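Local coordinates for protein endo-polygalacturonase (Pectobacterium carotovorum subsp. carotovorum, PDB 1BHE) that hydrolyses the alpha-1,4 linkages of polygalacturonic acid as an endo-polygalacturonase, contributing to maceration and soft rot of plant tissue, at residues A[74-77]-A[81-84]; A[87-92]-A[97-102]; A[146-151]-A[198-203]; A[177-180]-A[184-187]. All coordinates share one frame; numbering follows the deposited sequence.

Read from the N terminus, the first three contacts fasten loops to a right-handed parallel beta-helix; the fourth packs its interior. Contact 1 closes the tight turn that leaves strand 72-75. Contact 2 follows in series and ties off the short loop around strand 92-93; the two touch where Phe82 O meets Asp100 N in a probable hydrogen bond. Contact 3 closes a much longer loop, from strand 147-148 to the loop before strand 204-207, and touches contact 2 through Asn149. Contact 4, which closes the short connection between facing strands of one coil, is nested inside that loop and meets contact 3 at the backbone pair Gly203 O and Val177 N. Contacts 1 and 4 do not touch.

Contact 1: A[74-77]-A[81-84]; sequences RAVN and SFEN
Phe82 reaches back across a three-residue turn to meet Ala75 and Val76; its ring makes the larger share of the contact, with Ser81 adding to it. The apolar part is made by the far end of the phenyl group. Its CZ lies 3.8 Å from Ala75 CB, which approaches obliquely, while CE1 lies 3.8 Å from Val76 CG2. The same methyl also touches the beta carbon of Ser81, with CG2 of Val76 3.7 Å from CB of Ser81, so one valine branch is shared by two successive residues. With CG anti to its own carbonyl carbon (chi1 -71°), Phe82 turns its ring back toward the preceding strand.

The polar part is a carbonyl meeting the aromatic edge. Val76 O lies near the ring plane, 3.3 Å from Phe82 CE1, where the weakly positive ring hydrogens point. No hydrogen bond joins the two segments. The turn is held from within by Asn78, whose OD1 accepts from Ser81 N, and Pro56 and Leu53 of strand 51-58 add to the apolar surroundings. The contact lies where a long loop leaves strand 72-75 of the right-handed parallel beta-helix of family 28 glycosyl hydrolases.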
ATOM      1  N   ARG A  74     -11.626  14.465   5.075  1.00  6.27           N
ATOM      2  CA  ARG A  74     -12.426  13.650   4.171  1.00  7.35           C
ATOM      3  C   ARG A  74     -12.447  14.110   2.727  1.00  7.43           C
ATOM      4  O   ARG A  74     -12.699  15.279   2.430  1.00  6.81           O
ATOM      5  CB  ARG A  74     -13.863  13.640   4.728  1.00  9.03           C
ATOM      6  CG  ARG A  74     -14.851  12.721   4.025  1.00  9.84           C
ATOM      7  CD  ARG A  74     -16.221  12.787   4.711  1.00 11.33           C
ATOM      8  NE  ARG A  74     -16.171  12.114   6.005  1.00 12.44           N
ATOM      9  CZ  ARG A  74     -16.971  12.356   7.039  1.00 13.52           C
ATOM     10  NH1 ARG A  74     -17.927  13.267   6.981  1.00 14.03           N
ATOM     11  NH2 ARG A  74     -16.797  11.672   8.160  1.00 14.75           N
ATOM     12  N   ALA A  75     -12.194  13.161   1.823  1.00  7.49           N
ATOM     13  CA  ALA A  75     -12.186  13.443   0.391  1.00  8.39           C
ATOM     14  C   ALA A  75     -13.606  13.649  -0.130  1.00  8.69           C
ATOM     15  O   ALA A  75     -14.483  12.810   0.116  1.00  8.85           O
ATOM     16  CB  ALA A  75     -11.493  12.310  -0.362  1.00  8.18           C
ATOM     17  N   VAL A  76     -13.836  14.756  -0.831  1.00  9.24           N
ATOM     18  CA  VAL A  76     -15.182  15.019  -1.342  1.00 10.05           C
ATOM     19  C   VAL A  76     -15.614  13.902  -2.277  1.00 10.04           C
ATOM     20  O   VAL A  76     -14.810  13.342  -3.030  1.00  9.40           O
ATOM     21  CB  VAL A  76     -15.306  16.388  -2.029  1.00 11.13           C
ATOM     22  CG1 VAL A  76     -15.056  17.494  -1.012  1.00 11.89           C
ATOM     23  CG2 VAL A  76     -14.347  16.533  -3.203  1.00 11.15           C
ATOM     24  N   ASN A  77     -16.891  13.548  -2.215  1.00 11.16           N
ATOM     25  CA  ASN A  77     -17.468  12.502  -3.050  1.00 12.11           C
ATOM     26  C   ASN A  77     -17.933  13.106  -4.377  1.00 12.73           C
ATOM     27  O   ASN A  77     -19.114  13.163  -4.709  1.00 12.52           O
ATOM     28  CB  ASN A  77     -18.614  11.792  -2.331  1.00 12.83           C
ATOM     29  CG  ASN A  77     -19.763  12.681  -1.917  1.00 13.59           C
ATOM     30  OD1 ASN A  77     -19.574  13.839  -1.541  1.00 14.58           O
ATOM     31  ND2 ASN A  77     -20.989  12.169  -1.986  1.00 13.15           N
ATOM     32  N   SER A  81     -14.033  16.825  -9.104  1.00 13.92           N
ATOM     33  CA  SER A  81     -13.093  17.436  -8.186  1.00 14.15           C
ATOM     34  C   SER A  81     -11.701  16.814  -8.222  1.00 13.66           C
ATOM     35  O   SER A  81     -10.750  17.498  -7.848  1.00 13.11           O
ATOM     36  CB  SER A  81     -13.635  17.387  -6.750  1.00 14.55           C
ATOM     37  OG  SER A  81     -14.652  18.361  -6.584  1.00 16.24           O
ATOM     38  N   PHE A  82     -11.562  15.559  -8.633  1.00 13.61           N
ATOM     39  CA  PHE A  82     -10.286  14.873  -8.698  1.00 13.61           C
ATOM     40  C   PHE A  82      -9.773  14.662 -10.115  1.00 14.46           C
ATOM     41  O   PHE A  82      -8.727  14.028 -10.306  1.00 14.42           O
ATOM     42  CB  PHE A  82     -10.413  13.497  -7.997  1.00 12.62           C
ATOM     43  CG  PHE A  82     -10.553  13.626  -6.503  1.00 11.74           C
ATOM     44  CD1 PHE A  82     -11.788  13.808  -5.912  1.00 11.34           C
ATOM     45  CD2 PHE A  82      -9.429  13.582  -5.688  1.00 11.15           C
ATOM     46  CE1 PHE A  82     -11.908  13.953  -4.539  1.00 11.36           C
ATOM     47  CE2 PHE A  82      -9.540  13.717  -4.321  1.00 10.56           C
ATOM     48  CZ  PHE A  82     -10.781  13.905  -3.738  1.00 11.01           C
ATOM     49  N   GLU A  83     -10.485  15.143 -11.135  1.00 14.83           N
ATOM     50  CA  GLU A  83     -10.044  14.895 -12.510  1.00 15.84           C
ATOM     51  C   GLU A  83      -8.776  15.667 -12.858  1.00 16.47           C
ATOM     52  O   GLU A  83      -8.530  16.750 -12.328  1.00 15.72           O
ATOM     53  CB  GLU A  83     -11.145  15.245 -13.519  1.00 15.65           C
ATOM     54  CG  GLU A  83     -11.288  16.729 -13.807  1.00 16.54           C
ATOM     55  CD  GLU A  83     -12.421  17.069 -14.754  1.00 16.77           C
ATOM     56  OE1 GLU A  83     -13.286  16.202 -14.993  1.00 17.53           O
ATOM     57  OE2 GLU A  83     -12.460  18.209 -15.255  1.00 16.44           O
ATOM     58  N   ASN A  84      -7.999  15.114 -13.792  1.00 16.93           N
ATOM     59  CA  ASN A  84      -6.804  15.810 -14.267  1.00 17.96           C
ATOM     60  C   ASN A  84      -7.013  16.160 -15.743  1.00 18.63           C
ATOM     61  O   ASN A  84      -6.146  16.717 -16.408  1.00 18.53           O
ATOM     62  CB  ASN A  84      -5.511  15.050 -14.031  1.00 18.03           C
ATOM     63  CG  ASN A  84      -5.513  13.596 -14.435  1.00 18.53           C
ATOM     64  OD1 ASN A  84      -6.075  13.204 -15.462  1.00 18.60           O
ATOM     65  ND2 ASN A  84      -4.871  12.752 -13.631  1.00 18.26           N
TER

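Contact 2: A[87-92]-A[97-102]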
ATOM      1  N   SER A  87     -13.592  15.160 -17.812  1.00 20.03           N
ATOM      2  CA  SER A  87     -14.280  13.886 -17.682  1.00 19.55           C
ATOM      3  C   SER A  87     -13.374  12.671 -17.553  1.00 18.57           C
ATOM      4  O   SER A  87     -13.791  11.551 -17.873  1.00 18.29           O
ATOM      5  CB  SER A  87     -15.202  13.668 -18.897  1.00 20.47           C
ATOM      6  OG  SER A  87     -16.230  14.634 -18.958  1.00 20.90           O
ATOM      7  N   SER A  88     -12.154  12.837 -17.052  1.00 17.94           N
ATOM      8  CA  SER A  88     -11.207  11.740 -16.935  1.00 16.82           C
ATOM      9  C   SER A  88     -11.364  10.894 -15.682  1.00 16.21           C
ATOM     10  O   SER A  88     -10.802   9.797 -15.641  1.00 15.74           O
ATOM     11  CB  SER A  88      -9.774  12.296 -16.978  1.00 16.92           C
ATOM     12  OG  SER A  88      -9.553  13.211 -15.916  1.00 16.94           O
ATOM     13  N   CYS A  89     -12.092  11.377 -14.689  1.00 15.61           N
ATOM     14  CA  CYS A  89     -12.213  10.697 -13.401  1.00 14.90           C
ATOM     15  C   CYS A  89     -13.591  10.121 -13.138  1.00 15.01           C
ATOM     16  O   CYS A  89     -14.610  10.620 -13.618  1.00 14.53           O
ATOM     17  CB  CYS A  89     -11.839  11.718 -12.314  1.00 14.22           C
ATOM     18  SG  CYS A  89     -11.573  11.088 -10.647  1.00 12.57           S
ATOM     19  N   GLY A  90     -13.646   9.010 -12.405  1.00 14.73           N
ATOM     20  CA  GLY A  90     -14.898   8.362 -12.052  1.00 15.27           C
ATOM     21  C   GLY A  90     -15.558   7.638 -13.212  1.00 16.22           C
ATOM     22  O   GLY A  90     -16.782   7.515 -13.278  1.00 15.86           O
ATOM     23  N   VAL A  91     -14.756   7.170 -14.156  1.00 16.90           N
ATOM     24  CA  VAL A  91     -15.208   6.462 -15.343  1.00 18.24           C
ATOM     25  C   VAL A  91     -14.371   5.203 -15.548  1.00 18.95           C
ATOM     26  O   VAL A  91     -13.338   5.021 -14.906  1.00 18.02           O
ATOM     27  CB  VAL A  91     -15.091   7.320 -16.620  1.00 18.37           C
ATOM     28  CG1 VAL A  91     -16.093   8.464 -16.629  1.00 18.69           C
ATOM     29  CG2 VAL A  91     -13.675   7.859 -16.783  1.00 18.16           C
ATOM     30  N   VAL A  92     -14.819   4.335 -16.445  1.00 20.40           N
ATOM     31  CA  VAL A  92     -14.127   3.096 -16.776  1.00 21.57           C
ATOM     32  C   VAL A  92     -13.658   3.192 -18.228  1.00 22.54           C
ATOM     33  O   VAL A  92     -14.457   3.557 -19.095  1.00 22.80           O
ATOM     34  CB  VAL A  92     -15.022   1.860 -16.600  1.00 21.66           C
ATOM     35  CG1 VAL A  92     -14.301   0.598 -17.060  1.00 22.16           C
ATOM     36  CG2 VAL A  92     -15.480   1.707 -15.156  1.00 21.25           C
ATOM     37  N   LYS A  97      -5.439   6.433 -15.133  1.00 21.62           N
ATOM     38  CA  LYS A  97      -4.708   7.528 -14.510  1.00 21.42           C
ATOM     39  C   LYS A  97      -5.481   8.837 -14.570  1.00 19.69           C
ATOM     40  O   LYS A  97      -4.939   9.937 -14.418  1.00 19.38           O
ATOM     41  CB  LYS A  97      -3.357   7.638 -15.227  1.00 22.99           C
ATOM     42  CG  LYS A  97      -2.304   8.495 -14.559  1.00 25.05           C
ATOM     43  CD  LYS A  97      -0.999   8.477 -15.346  1.00 26.39           C
ATOM     44  CE  LYS A  97       0.004   9.467 -14.772  1.00 27.43           C
ATOM     45  NZ  LYS A  97      -0.574  10.834 -14.645  1.00 28.00           N
ATOM     46  N   GLY A  98      -6.800   8.750 -14.731  1.00 18.08           N
ATOM     47  CA  GLY A  98      -7.681   9.886 -14.833  1.00 15.72           C
ATOM     48  C   GLY A  98      -7.921  10.705 -13.581  1.00 14.57           C
ATOM     49  O   GLY A  98      -8.459  11.813 -13.699  1.00 13.92           O
ATOM     50  N   CYS A  99      -7.553  10.230 -12.385  1.00 13.74           N
ATOM     51  CA  CYS A  99      -7.782  11.008 -11.179  1.00 12.77           C
ATOM     52  C   CYS A  99      -6.525  11.350 -10.378  1.00 12.33           C
ATOM     53  O   CYS A  99      -5.655  10.497 -10.180  1.00 11.98           O
ATOM     54  CB  CYS A  99      -8.687  10.258 -10.192  1.00 12.57           C
ATOM     55  SG  CYS A  99     -10.234   9.588 -10.817  1.00 12.59           S
ATOM     56  N   ASP A 100      -6.481  12.578  -9.866  1.00 11.58           N
ATOM     57  CA  ASP A 100      -5.367  12.972  -9.001  1.00 10.82           C
ATOM     58  C   ASP A 100      -5.591  12.264  -7.659  1.00 10.05           C
ATOM     59  O   ASP A 100      -6.734  11.894  -7.362  1.00  9.44           O
ATOM     60  CB  ASP A 100      -5.307  14.476  -8.777  1.00 11.13           C
ATOM     61  CG  ASP A 100      -4.882  15.257 -10.010  1.00 11.96           C
ATOM     62  OD1 ASP A 100      -4.091  14.733 -10.813  1.00 11.34           O
ATOM     63  OD2 ASP A 100      -5.357  16.397 -10.172  1.00 11.91           O
ATOM     64  N   ALA A 101      -4.554  12.132  -6.839  1.00  8.24           N
ATOM     65  CA  ALA A 101      -4.731  11.518  -5.526  1.00  7.51           C
ATOM     66  C   ALA A 101      -5.294  12.563  -4.565  1.00  7.27           C
ATOM     67  O   ALA A 101      -5.326  13.749  -4.910  1.00  7.93           O
ATOM     68  CB  ALA A 101      -3.413  10.972  -4.992  1.00  7.06           C
ATOM     69  N   PHE A 102      -5.707  12.133  -3.383  1.00  6.68           N
ATOM     70  CA  PHE A 102      -6.210  13.087  -2.391  1.00  6.17           C
ATOM     71  C   PHE A 102      -5.075  13.960  -1.878  1.00  5.75           C
ATOM     72  O   PHE A 102      -5.180  15.191  -1.840  1.00  6.09           O
ATOM     73  CB  PHE A 102      -6.912  12.353  -1.256  1.00  6.46           C
ATOM     74  CG  PHE A 102      -7.657  13.206  -0.273  1.00  6.06           C
ATOM     75  CD1 PHE A 102      -8.088  14.484  -0.582  1.00  6.38           C
ATOM     76  CD2 PHE A 102      -7.948  12.687   0.985  1.00  6.22           C
ATOM     77  CE1 PHE A 102      -8.778  15.250   0.343  1.00  6.36           C
ATOM     78  CE2 PHE A 102      -8.644  13.445   1.911  1.00  5.98           C
ATOM     79  CZ  PHE A 102      -9.051  14.722   1.586  1.00  5.96           C
TER
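Ser88 comes first along the chain to touch the other segment, and it does so twice. Its hydroxyl OG lies 2.8 Å from Gly98 O, placed there by a first torsion of 60° that sets OG between the backbone N and the carbonyl carbon. Whether this is where the proton goes is not settled, because Ala85 O also lies within reach; Ser88 OG itself accepts from Asn84 N. The backbone makes the second contact: Gly98 CA approaches Ser88 O to 3.2 Å, a CA-H...O contact with 153° at the hydrogen. A beta carbon on Gly98 would run into Ser88 O; its absence lets the two chains come this near, their CA atoms 4.5 Å apart.

Cys89 follows with the covalent link. Its SG is bonded to Cys99 SG at 2.0 Å, and the torsion about the bond, 105°, gives a right-handed disulfide. The two half-cystines enter it differently: the sulfur of Cys89 is anti to its backbone N, that of Cys99 anti to its carbonyl carbon. The CB of Cys89 also lies 3.7 Å from Gly98 O, and Trp134 packs on the Cys89 side chain.

Gly90 ends the contact, its N 3.8 Å from Cys99 SG, with a positive phi that suits glycine.

The chemistry implies a covalent closure that persists unless the disulfide is reduced, in a secreted enzyme. Asn149 adds to it by tying both segments to the end of strand 147-148, its ND2 bonded to Val91 O and its OD1 to Gly98 N.

Contact 3: A[146-151]-A[198-203]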
ATOM      1  N   LEU A 146     -11.755  -3.478 -18.416  1.00 32.07           N
ATOM      2  CA  LEU A 146     -11.098  -2.189 -18.613  1.00 29.83           C
ATOM      3  C   LEU A 146     -10.586  -1.649 -17.279  1.00 27.91           C
ATOM      4  O   LEU A 146     -10.513  -2.394 -16.300  1.00 26.97           O
ATOM      5  CB  LEU A 146     -12.033  -1.193 -19.292  1.00 29.91           C
ATOM      6  CG  LEU A 146     -12.422  -1.475 -20.745  1.00 29.89           C
ATOM      7  CD1 LEU A 146     -13.681  -0.709 -21.123  1.00 29.92           C
ATOM      8  CD2 LEU A 146     -11.288  -1.128 -21.695  1.00 29.84           C
ATOM      9  N   LYS A 147     -10.198  -0.377 -17.245  1.00 25.93           N
ATOM     10  CA  LYS A 147      -9.642   0.214 -16.035  1.00 24.04           C
ATOM     11  C   LYS A 147     -10.527   1.306 -15.445  1.00 22.42           C
ATOM     12  O   LYS A 147     -11.047   2.158 -16.165  1.00 21.42           O
ATOM     13  CB  LYS A 147      -8.253   0.797 -16.330  1.00 24.85           C
ATOM     14  CG  LYS A 147      -7.248  -0.213 -16.872  1.00 25.15           C
ATOM     15  CD  LYS A 147      -5.849   0.372 -16.931  1.00 25.52           C
ATOM     16  CE  LYS A 147      -5.159   0.033 -18.242  1.00 26.26           C
ATOM     17  NZ  LYS A 147      -4.458   1.228 -18.800  1.00 26.90           N
ATOM     18  N   GLN A 148     -10.674   1.288 -14.117  1.00 20.49           N
ATOM     19  CA  GLN A 148     -11.453   2.328 -13.454  1.00 18.48           C
ATOM     20  C   GLN A 148     -10.521   3.497 -13.128  1.00 16.68           C
ATOM     21  O   GLN A 148      -9.319   3.317 -12.932  1.00 15.94           O
ATOM     22  CB  GLN A 148     -12.145   1.836 -12.190  1.00 19.56           C
ATOM     23  CG  GLN A 148     -11.234   1.536 -11.009  1.00 20.09           C
ATOM     24  CD  GLN A 148     -10.948   0.053 -10.880  1.00 20.65           C
ATOM     25  OE1 GLN A 148     -10.510  -0.561 -11.857  1.00 21.24           O
ATOM     26  NE2 GLN A 148     -11.181  -0.520  -9.707  1.00 20.47           N
ATOM     27  N   ASN A 149     -11.090   4.691 -13.110  1.00 13.90           N
ATOM     28  CA  ASN A 149     -10.338   5.894 -12.768  1.00 12.20           C
ATOM     29  C   ASN A 149     -10.861   6.355 -11.415  1.00 10.54           C
ATOM     30  O   ASN A 149     -11.972   6.877 -11.324  1.00 10.22           O
ATOM     31  CB  ASN A 149     -10.466   6.986 -13.821  1.00 12.03           C
ATOM     32  CG  ASN A 149      -9.890   6.544 -15.157  1.00 12.63           C
ATOM     33  OD1 ASN A 149      -8.723   6.805 -15.444  1.00 12.33           O
ATOM     34  ND2 ASN A 149     -10.725   5.860 -15.940  1.00 12.19           N
ATOM     35  N   THR A 150     -10.111   6.110 -10.346  1.00  9.79           N
ATOM     36  CA  THR A 150     -10.496   6.488  -8.992  1.00  9.30           C
ATOM     37  C   THR A 150      -9.254   7.023  -8.262  1.00  9.07           C
ATOM     38  O   THR A 150      -8.145   6.553  -8.506  1.00  8.74           O
ATOM     39  CB  THR A 150     -11.049   5.320  -8.160  1.00  9.16           C
ATOM     40  OG1 THR A 150     -10.030   4.309  -8.054  1.00  8.05           O
ATOM     41  CG2 THR A 150     -12.306   4.664  -8.722  1.00  9.16           C
ATOM     42  N   PRO A 151      -9.421   7.970  -7.351  1.00  8.77           N
ATOM     43  CA  PRO A 151      -8.319   8.557  -6.619  1.00  7.89           C
ATOM     44  C   PRO A 151      -7.656   7.697  -5.558  1.00  6.98           C
ATOM     45  O   PRO A 151      -8.300   7.055  -4.722  1.00  6.69           O
ATOM     46  CB  PRO A 151      -8.924   9.790  -5.948  1.00  8.62           C
ATOM     47  CG  PRO A 151     -10.382   9.768  -6.165  1.00  8.81           C
ATOM     48  CD  PRO A 151     -10.729   8.583  -7.012  1.00  8.34           C
ATOM     49  N   ALA A 198     -13.889  -4.425  -1.129  1.00 12.03           N
ATOM     50  CA  ALA A 198     -13.536  -3.312  -2.003  1.00 11.75           C
ATOM     51  C   ALA A 198     -12.282  -3.626  -2.816  1.00 11.42           C
ATOM     52  O   ALA A 198     -11.196  -3.762  -2.261  1.00  9.86           O
ATOM     53  CB  ALA A 198     -13.335  -2.035  -1.197  1.00 11.97           C
ATOM     54  N   ARG A 199     -12.444  -3.761  -4.128  1.00 11.67           N
ATOM     55  CA  ARG A 199     -11.332  -4.106  -5.001  1.00 12.39           C
ATOM     56  C   ARG A 199     -10.437  -2.897  -5.259  1.00 11.97           C
ATOM     57  O   ARG A 199     -10.866  -1.744  -5.166  1.00 11.72           O
ATOM     58  CB  ARG A 199     -11.842  -4.668  -6.335  1.00 13.05           C
ATOM     59  CG  ARG A 199     -12.565  -6.003  -6.207  1.00 13.81           C
ATOM     60  CD  ARG A 199     -11.603  -7.170  -6.027  1.00 14.29           C
ATOM     61  NE  ARG A 199     -11.012  -7.261  -4.701  1.00 13.96           N
ATOM     62  CZ  ARG A 199     -11.585  -7.745  -3.611  1.00 14.16           C
ATOM     63  NH1 ARG A 199     -12.822  -8.235  -3.654  1.00 14.16           N
ATOM     64  NH2 ARG A 199     -10.950  -7.759  -2.448  1.00 13.66           N
ATOM     65  N   ASN A 200      -9.177  -3.175  -5.578  1.00 11.00           N
ATOM     66  CA  ASN A 200      -8.214  -2.144  -5.954  1.00 11.23           C
ATOM     67  C   ASN A 200      -7.819  -1.240  -4.793  1.00 10.29           C
ATOM     68  O   ASN A 200      -7.622  -0.039  -4.981  1.00  9.16           O
ATOM     69  CB  ASN A 200      -8.861  -1.314  -7.072  1.00 12.89           C
ATOM     70  CG  ASN A 200      -7.888  -0.706  -8.045  1.00 14.20           C
ATOM     71  OD1 ASN A 200      -6.935  -1.355  -8.467  1.00 15.32           O
ATOM     72  ND2 ASN A 200      -8.154   0.543  -8.421  1.00 15.06           N
ATOM     73  N   THR A 201      -7.726  -1.799  -3.593  1.00  8.37           N
ATOM     74  CA  THR A 201      -7.457  -1.010  -2.393  1.00  7.63           C
ATOM     75  C   THR A 201      -6.194  -1.419  -1.655  1.00  6.91           C
ATOM     76  O   THR A 201      -6.195  -1.524  -0.422  1.00  6.35           O
ATOM     77  CB  THR A 201      -8.674  -1.154  -1.447  1.00  7.53           C
ATOM     78  OG1 THR A 201      -8.982  -2.551  -1.352  1.00  7.21           O
ATOM     79  CG2 THR A 201      -9.875  -0.395  -1.987  1.00  7.04           C
ATOM     80  N   ASP A 202      -5.089  -1.574  -2.390  1.00  5.84           N
ATOM     81  CA  ASP A 202      -3.818  -1.927  -1.759  1.00  5.71           C
ATOM     82  C   ASP A 202      -3.547  -0.962  -0.604  1.00  5.66           C
ATOM     83  O   ASP A 202      -3.861   0.228  -0.719  1.00  4.92           O
ATOM     84  CB  ASP A 202      -2.649  -1.878  -2.730  1.00  5.75           C
ATOM     85  CG  ASP A 202      -2.641  -2.948  -3.795  1.00  6.74           C
ATOM     86  OD1 ASP A 202      -3.620  -3.708  -3.929  1.00  6.84           O
ATOM     87  OD2 ASP A 202      -1.636  -3.044  -4.530  1.00  5.99           O
ATOM     88  N   GLY A 203      -2.950  -1.492   0.458  1.00  5.13           N
ATOM     89  CA  GLY A 203      -2.653  -0.683   1.628  1.00  5.55           C
ATOM     90  C   GLY A 203      -1.459   0.234   1.426  1.00  5.74           C
ATOM     91  O   GLY A 203      -1.617   1.452   1.319  1.00  6.12           O
TER
HETATM   92  O   HOH W   1     -10.614   1.675  -7.421  1.00 17.42           O
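Gln148 and Asn200 send their amides toward each other from opposite directions where strand 147-148 faces the loop before strand 204-207 of the parallel beta-helix; the Asn200 side chain is about 5 Å from that of Asp223, the predicted proton donor. Their amide planes stand 36° apart, and the two nitrogens, Gln148 NE2 and Asn200 ND2, lie 3.5 Å from one another. Both are donors, so no hydrogen bond joins them. The side chains are instead bridged by a water: it accepts from Asn200 ND2 at 2.9 Å and from Gln148 NE2 at 3.2 Å, serving as a common acceptor for the two N-H donors. Thr150 OG1 is its third partner, at 2.8 Å, and this hydroxyl is also bonded to Asn174 ND2.

The bend of the glutamine at chi2 (-100°) carries NE2 to within 3.6 Å of Asn200 CB. Ala138 and Ala141 of helix 136-144 touch the Gln148 side chain. In 198-203, Asn200 N donates to OD2 of Asp223, and Arg199 NE forms a salt bridge with its OD1. The loop itself is closed locally by Thr201 OG1, which donates to Ala198 O at 2.7 Å with the donor tilted 33° from the carbonyl plane.

Contact 4: A[177-180]-A[184-187]; sequences VVFS and GFTA
Phe179 and Phe185 meet with the beta carbon of one set on the ring of the other. Phe185 CB stands above the centre of the Phe179 ring, 3.4 Å from its centroid and only 3° off the normal, a well-centred CH-pi contact. The two rings themselves slide past each other: their planes are 29° from parallel, their centroids are 5.1 Å apart, and they barely overlap. Phe179 CZ comes within 3.3 Å of Gly184 O, which approaches obliquely. On the other ring, Val177 CG1 packs against Phe185 CZ at 3.8 Å, brought there by a trans first torsion that extends this methyl away from its backbone N.

The strands carrying these groups run nearly antiparallel, at 162°, with axes 9.0 Å apart, and no hydrogen bond joins them. They are the facing walls of one coil of a parallel beta-helix, and the pair fills its interior between them. Each wall is bonded to its neighbours in adjacent coils: strand 177-180 lies between strands 154-157 and 204-207, with Val177 bonded through its backbone to Gly203 and Val178 to Ile154. Phe162, from the preceding coil, touches both phenylalanine side chains, while Ile204 of the following coil packs on Phe185. Near the start of strand 183-193, Gly184 adopts a positive phi, at which a beta carbon would be jammed against the carbonyl oxygen of the preceding residue.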
ATOM      1  N   VAL A 177      -1.732   4.067   0.157  1.00  4.25           N
ATOM      2  CA  VAL A 177      -0.438   4.741   0.183  1.00  4.93           C
ATOM      3  C   VAL A 177       0.495   4.166  -0.881  1.00  5.13           C
ATOM      4  O   VAL A 177       0.712   2.954  -0.966  1.00  4.52           O
ATOM      5  CB  VAL A 177       0.292   4.614   1.536  1.00  5.48           C
ATOM      6  CG1 VAL A 177       1.583   5.439   1.535  1.00  5.79           C
ATOM      7  CG2 VAL A 177      -0.547   5.026   2.735  1.00  6.14           C
ATOM      8  N   VAL A 178       1.068   5.046  -1.697  1.00  4.99           N
ATOM      9  CA  VAL A 178       2.009   4.672  -2.743  1.00  5.46           C
ATOM     10  C   VAL A 178       3.272   5.523  -2.579  1.00  5.23           C
ATOM     11  O   VAL A 178       3.178   6.741  -2.454  1.00  5.51           O
ATOM     12  CB  VAL A 178       1.450   4.881  -4.166  1.00  6.13           C
ATOM     13  CG1 VAL A 178       2.537   4.672  -5.220  1.00  6.10           C
ATOM     14  CG2 VAL A 178       0.270   3.956  -4.454  1.00  5.11           C
ATOM     15  N   PHE A 179       4.423   4.870  -2.551  1.00  5.13           N
ATOM     16  CA  PHE A 179       5.712   5.544  -2.430  1.00  4.99           C
ATOM     17  C   PHE A 179       6.524   5.179  -3.679  1.00  5.05           C
ATOM     18  O   PHE A 179       7.090   4.078  -3.731  1.00  5.29           O
ATOM     19  CB  PHE A 179       6.451   5.118  -1.164  1.00  4.24           C
ATOM     20  CG  PHE A 179       7.714   5.890  -0.898  1.00  4.38           C
ATOM     21  CD1 PHE A 179       7.665   7.218  -0.505  1.00  4.57           C
ATOM     22  CD2 PHE A 179       8.953   5.286  -1.041  1.00  4.33           C
ATOM     23  CE1 PHE A 179       8.830   7.934  -0.264  1.00  3.88           C
ATOM     24  CE2 PHE A 179      10.115   5.992  -0.798  1.00  3.87           C
ATOM     25  CZ  PHE A 179      10.057   7.318  -0.412  1.00  3.38           C
ATOM     26  N   SER A 180       6.530   6.058  -4.674  1.00  4.96           N
ATOM     27  CA  SER A 180       7.143   5.766  -5.958  1.00  6.69           C
ATOM     28  C   SER A 180       8.429   6.512  -6.277  1.00  6.16           C
ATOM     29  O   SER A 180       8.529   7.721  -6.105  1.00  7.02           O
ATOM     30  CB  SER A 180       6.182   6.153  -7.109  1.00  7.42           C
ATOM     31  OG  SER A 180       4.990   5.400  -7.023  1.00 11.18           O
ATOM     32  N   GLY A 184      13.572   6.321   1.209  1.00  5.34           N
ATOM     33  CA  GLY A 184      13.339   6.687   2.613  1.00  4.15           C
ATOM     34  C   GLY A 184      11.857   6.934   2.861  1.00  4.08           C
ATOM     35  O   GLY A 184      11.331   8.000   2.556  1.00  4.23           O
ATOM     36  N   PHE A 185      11.177   5.918   3.377  1.00  4.43           N
ATOM     37  CA  PHE A 185       9.760   6.020   3.708  1.00  4.30           C
ATOM     38  C   PHE A 185       9.538   5.205   4.980  1.00  4.54           C
ATOM     39  O   PHE A 185       9.914   4.037   5.020  1.00  4.63           O
ATOM     40  CB  PHE A 185       8.851   5.502   2.595  1.00  5.28           C
ATOM     41  CG  PHE A 185       7.403   5.370   2.973  1.00  6.71           C
ATOM     42  CD1 PHE A 185       6.580   6.484   3.028  1.00  7.66           C
ATOM     43  CD2 PHE A 185       6.862   4.136   3.283  1.00  6.81           C
ATOM     44  CE1 PHE A 185       5.245   6.368   3.372  1.00  8.12           C
ATOM     45  CE2 PHE A 185       5.527   4.017   3.629  1.00  8.05           C
ATOM     46  CZ  PHE A 185       4.707   5.128   3.672  1.00  7.19           C
ATOM     47  N   THR A 186       8.951   5.843   5.976  1.00  4.86           N
ATOM     48  CA  THR A 186       8.661   5.167   7.239  1.00  5.08           C
ATOM     49  C   THR A 186       7.171   5.312   7.561  1.00  5.48           C
ATOM     50  O   THR A 186       6.688   6.437   7.693  1.00  4.49           O
ATOM     51  CB  THR A 186       9.483   5.761   8.395  1.00  5.75           C
ATOM     52  OG1 THR A 186      10.878   5.490   8.182  1.00  6.21           O
ATOM     53  CG2 THR A 186       9.092   5.166   9.748  1.00  5.86           C
ATOM     54  N   ALA A 187       6.485   4.182   7.678  1.00  5.11           N
ATOM     55  CA  ALA A 187       5.090   4.156   8.113  1.00  5.20           C
ATOM     56  C   ALA A 187       5.123   3.465   9.490  1.00  5.95           C
ATOM     57  O   ALA A 187       5.648   2.357   9.592  1.00  5.60           O
ATOM     58  CB  ALA A 187       4.180   3.430   7.154  1.00  5.45           C
TER